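Local coordinates for cytoplasmic export protein 1 (Saccharomyces cerevisiae, PDB 3VWA) that binds tRNA and serves the nuclear tRNA export machinery, where it may collect tRNAs from export receptors at the nuclear pore and hand them to translation, at residues A[393-405]-A[430-442]. Sequence-based numbering, arbitrary orientation.
Sequences DATLRLQTLKTIP and DSDVEIRTWTVII
The indole of Trp438 carries Lys402 on one face. CE of Lys402 stands over the five-membered ring, 3.7 Å from its centroid, in a CH-pi contact. The lysine chain is extended beyond CG, which carries it across the ring toward CZ2. CD1 of Leu398 meets Trp438 CD1 obliquely, at 3.7 Å. At the ring edge, in plane, lies the backbone O of Glu434.

The guanidinium of Arg397 has Ala394 CA over one face and Asp430 OD2 at its edge. Arg397 grips Asp430 side-on in a salt bridge, one nitrogen to each oxygen. NH2 to Asp430 OD2 is short and nearly straight, 2.7 Å and 168°. NE to Asp430 OD1 is longer, 3.1 Å, and more bent. Both oxygens use their syn lone pairs, and the two planes lie 25° apart. OD2 of Asp430 spends its anti lone pair on Asp432 N, closing an Asx turn. NH1 of Arg397 bonds to the backbone O of Asp391. The carboxylate and guanidinium are thus each held from two directions.

Helices 394-405 and 433-442 run almost parallel, 9° apart, with axes 9.6 Å from each other. The near-parallel stacking fits a HEAT-repeat solenoid; 393-405 lies in the HEAT repeat 381-419. Helix 413-427 links them and packs against Leu401, Ile404 and Ile435.

Two knobs interlock the helices. Ile435 sits among Ala394, Arg397, Leu398 and Leu401, with CD1 3.5 Å from Arg397 CB. Leu401 sits among Ile435, Trp438, Thr439 and Ile442. Its CD1 reaches Ile442 CG1 at 3.7 Å, while CD2 rests against Thr439 OG1. That hydroxyl bonds to Ile435 O from above the carbonyl plane. Farther along, Ile442 CD1 abuts Pro405 CG.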
# COMPACT_ATOMS: atom_id res chain seq x y z
N ASP A 393 -17.11 18.42 -21.16
CA ASP A 393 -16.80 17.15 -21.83
C ASP A 393 -17.87 16.12 -21.40
O ASP A 393 -18.05 15.85 -20.20
CB ASP A 393 -15.39 16.71 -21.42
CG ASP A 393 -14.92 15.47 -22.14
OD1 ASP A 393 -14.20 15.55 -23.18
OD2 ASP A 393 -15.31 14.39 -21.73
N ALA A 394 -18.61 15.57 -22.36
CA ALA A 394 -19.74 14.70 -22.08
C ALA A 394 -19.26 13.40 -21.45
O ALA A 394 -19.98 12.76 -20.64
CB ALA A 394 -20.52 14.41 -23.35
N THR A 395 -18.03 13.03 -21.76
CA THR A 395 -17.48 11.78 -21.20
C THR A 395 -17.13 11.95 -19.70
O THR A 395 -17.32 11.00 -18.88
CB THR A 395 -16.32 11.23 -22.05
OG1 THR A 395 -15.36 12.27 -22.22
CG2 THR A 395 -16.81 10.90 -23.43
N LEU A 396 -16.67 13.15 -19.30
CA LEU A 396 -16.47 13.36 -17.86
C LEU A 396 -17.84 13.37 -17.15
O LEU A 396 -18.00 12.77 -16.07
CB LEU A 396 -15.70 14.65 -17.54
CG LEU A 396 -14.60 14.61 -16.47
CD1 LEU A 396 -14.54 15.88 -15.64
CD2 LEU A 396 -14.65 13.39 -15.56
N ARG A 397 -18.82 14.05 -17.74
CA ARG A 397 -20.19 14.04 -17.16
C ARG A 397 -20.76 12.64 -17.04
O ARG A 397 -21.22 12.26 -15.95
CB ARG A 397 -21.16 14.88 -17.97
CG ARG A 397 -20.64 16.27 -18.23
CD ARG A 397 -21.78 17.21 -18.56
NE ARG A 397 -22.57 16.86 -19.75
CZ ARG A 397 -22.23 17.18 -21.01
NH1 ARG A 397 -21.09 17.83 -21.27
NH2 ARG A 397 -23.01 16.87 -22.02
N LEU A 398 -20.71 11.85 -18.12
CA LEU A 398 -21.15 10.45 -18.05
C LEU A 398 -20.40 9.67 -16.97
O LEU A 398 -20.99 9.04 -16.13
CB LEU A 398 -21.00 9.72 -19.39
CG LEU A 398 -21.54 8.27 -19.47
CD1 LEU A 398 -23.03 8.20 -19.22
CD2 LEU A 398 -21.18 7.60 -20.82
N GLN A 399 -19.07 9.71 -16.97
CA GLN A 399 -18.39 8.94 -15.94
C GLN A 399 -18.72 9.41 -14.54
O GLN A 399 -18.82 8.57 -13.64
CB GLN A 399 -16.88 8.85 -16.12
CG GLN A 399 -16.48 8.10 -17.38
CD GLN A 399 -17.05 6.69 -17.44
OE1 GLN A 399 -17.93 6.44 -18.22
NE2 GLN A 399 -16.56 5.77 -16.60
N THR A 400 -18.84 10.73 -14.32
CA THR A 400 -19.21 11.19 -12.99
C THR A 400 -20.56 10.52 -12.68
O THR A 400 -20.73 9.93 -11.64
CB THR A 400 -19.32 12.72 -12.90
OG1 THR A 400 -18.11 13.35 -13.38
CG2 THR A 400 -19.55 13.17 -11.49
N LEU A 401 -21.49 10.60 -13.62
CA LEU A 401 -22.80 10.05 -13.44
C LEU A 401 -22.78 8.60 -13.00
O LEU A 401 -23.38 8.25 -11.98
CB LEU A 401 -23.66 10.28 -14.67
CG LEU A 401 -25.04 9.61 -14.71
CD1 LEU A 401 -25.98 10.05 -13.56
CD2 LEU A 401 -25.62 9.97 -16.07
N LYS A 402 -22.05 7.78 -13.73
CA LYS A 402 -21.98 6.34 -13.44
C LYS A 402 -21.27 6.00 -12.12
O LYS A 402 -21.18 4.83 -11.71
CB LYS A 402 -21.16 5.65 -14.52
CG LYS A 402 -21.76 5.60 -15.91
CD LYS A 402 -21.00 4.53 -16.69
CE LYS A 402 -21.49 4.44 -18.14
NZ LYS A 402 -20.95 3.23 -18.83
N THR A 403 -20.65 6.99 -11.51
CA THR A 403 -19.88 6.74 -10.31
C THR A 403 -20.71 7.09 -9.07
O THR A 403 -20.31 6.78 -7.98
CB THR A 403 -18.56 7.58 -10.38
OG1 THR A 403 -17.80 7.09 -11.49
CG2 THR A 403 -17.71 7.46 -9.15
N ILE A 404 -21.85 7.76 -9.24
CA ILE A 404 -22.65 8.27 -8.13
C ILE A 404 -23.07 7.16 -7.17
O ILE A 404 -23.00 7.35 -5.95
CB ILE A 404 -23.90 9.03 -8.66
CG1 ILE A 404 -23.52 10.45 -9.11
CG2 ILE A 404 -24.97 9.15 -7.58
CD1 ILE A 404 -24.61 11.16 -9.92
N PRO A 405 -23.50 6.01 -7.70
CA PRO A 405 -23.90 4.96 -6.79
C PRO A 405 -22.81 4.48 -5.82
O PRO A 405 -23.12 4.00 -4.74
CB PRO A 405 -24.26 3.81 -7.74
CG PRO A 405 -24.81 4.55 -8.92
CD PRO A 405 -23.81 5.67 -9.10
N ASP A 430 -29.92 16.24 -20.62
CA ASP A 430 -28.58 16.54 -21.10
C ASP A 430 -28.58 16.42 -22.59
O ASP A 430 -29.25 15.55 -23.15
CB ASP A 430 -27.58 15.54 -20.49
CG ASP A 430 -26.13 16.02 -20.59
OD1 ASP A 430 -25.61 16.53 -19.59
OD2 ASP A 430 -25.51 15.85 -21.67
N SER A 431 -27.75 17.25 -23.24
CA SER A 431 -27.56 17.15 -24.67
C SER A 431 -27.07 15.78 -25.17
O SER A 431 -27.39 15.40 -26.28
CB SER A 431 -26.63 18.27 -25.16
OG SER A 431 -25.41 18.23 -24.45
N ASP A 432 -26.32 15.03 -24.36
CA ASP A 432 -25.89 13.68 -24.72
C ASP A 432 -26.95 12.59 -24.38
O ASP A 432 -27.44 12.51 -23.24
CB ASP A 432 -24.53 13.40 -24.06
CG ASP A 432 -23.88 12.13 -24.57
OD1 ASP A 432 -23.00 12.22 -25.43
OD2 ASP A 432 -24.23 11.05 -24.07
N VAL A 433 -27.28 11.75 -25.36
CA VAL A 433 -28.28 10.69 -25.21
C VAL A 433 -27.81 9.65 -24.20
O VAL A 433 -28.61 9.08 -23.42
CB VAL A 433 -28.66 10.04 -26.57
CG1 VAL A 433 -27.47 9.29 -27.18
CG2 VAL A 433 -29.85 9.08 -26.41
N GLU A 434 -26.50 9.41 -24.20
CA GLU A 434 -25.93 8.42 -23.30
C GLU A 434 -26.16 8.82 -21.79
O GLU A 434 -26.55 7.99 -20.96
CB GLU A 434 -24.50 8.15 -23.72
CG GLU A 434 -23.88 6.87 -23.18
CD GLU A 434 -24.57 5.60 -23.68
OE1 GLU A 434 -25.18 5.64 -24.78
OE2 GLU A 434 -24.50 4.57 -22.97
N ILE A 435 -26.02 10.10 -21.51
CA ILE A 435 -26.19 10.66 -20.19
C ILE A 435 -27.64 10.62 -19.81
O ILE A 435 -27.95 10.27 -18.67
CB ILE A 435 -25.63 12.11 -20.10
CG1 ILE A 435 -24.11 12.08 -20.25
CG2 ILE A 435 -26.01 12.77 -18.76
CD1 ILE A 435 -23.43 13.46 -20.24
N ARG A 436 -28.53 10.99 -20.74
CA ARG A 436 -29.98 10.80 -20.53
C ARG A 436 -30.42 9.38 -20.19
O ARG A 436 -31.22 9.19 -19.25
CB ARG A 436 -30.85 11.41 -21.65
CG ARG A 436 -30.48 12.92 -21.89
CD ARG A 436 -31.54 13.71 -22.61
NE ARG A 436 -31.96 13.07 -23.88
CZ ARG A 436 -31.32 13.16 -25.04
NH1 ARG A 436 -31.84 12.53 -26.10
NH2 ARG A 436 -30.18 13.86 -25.17
N THR A 437 -29.89 8.42 -20.95
CA THR A 437 -30.16 6.98 -20.77
C THR A 437 -29.70 6.56 -19.36
O THR A 437 -30.48 5.97 -18.58
CB THR A 437 -29.46 6.15 -21.89
OG1 THR A 437 -29.86 6.65 -23.18
CG2 THR A 437 -29.80 4.64 -21.83
N TRP A 438 -28.45 6.88 -19.01
CA TRP A 438 -27.88 6.46 -17.73
C TRP A 438 -28.53 7.17 -16.55
O TRP A 438 -28.66 6.57 -15.48
CB TRP A 438 -26.36 6.61 -17.70
CG TRP A 438 -25.66 5.40 -18.24
CD1 TRP A 438 -25.21 5.19 -19.54
CD2 TRP A 438 -25.39 4.15 -17.54
NE1 TRP A 438 -24.66 3.95 -19.68
CE2 TRP A 438 -24.76 3.26 -18.53
CE3 TRP A 438 -25.63 3.67 -16.26
CZ2 TRP A 438 -24.35 1.98 -18.20
CZ3 TRP A 438 -25.23 2.37 -15.95
CH2 TRP A 438 -24.61 1.54 -16.90
N THR A 439 -28.94 8.43 -16.72
CA THR A 439 -29.58 9.13 -15.61
C THR A 439 -30.79 8.40 -15.03
O THR A 439 -30.95 8.33 -13.81
CB THR A 439 -30.03 10.57 -15.98
OG1 THR A 439 -28.87 11.33 -16.37
CG2 THR A 439 -30.70 11.27 -14.76
N VAL A 440 -31.64 7.86 -15.90
CA VAL A 440 -32.82 7.16 -15.41
C VAL A 440 -32.49 5.83 -14.66
O VAL A 440 -33.18 5.44 -13.69
CB VAL A 440 -33.95 7.06 -16.51
CG1 VAL A 440 -33.58 6.11 -17.64
CG2 VAL A 440 -35.28 6.64 -15.92
N ILE A 441 -31.43 5.17 -15.13
CA ILE A 441 -30.84 3.97 -14.51
C ILE A 441 -30.34 4.36 -13.13
O ILE A 441 -30.75 3.76 -12.14
CB ILE A 441 -29.69 3.38 -15.38
CG1 ILE A 441 -30.20 3.09 -16.79
CG2 ILE A 441 -29.14 2.08 -14.81
CD1 ILE A 441 -31.21 1.96 -16.88
N ILE A 442 -29.56 5.45 -13.05
CA ILE A 442 -28.98 5.86 -11.75
C ILE A 442 -30.07 6.27 -10.76
O ILE A 442 -29.98 5.97 -9.53
CB ILE A 442 -27.91 7.00 -11.89
CG1 ILE A 442 -26.64 6.55 -12.66
CG2 ILE A 442 -27.50 7.54 -10.55
CD1 ILE A 442 -26.16 5.12 -12.30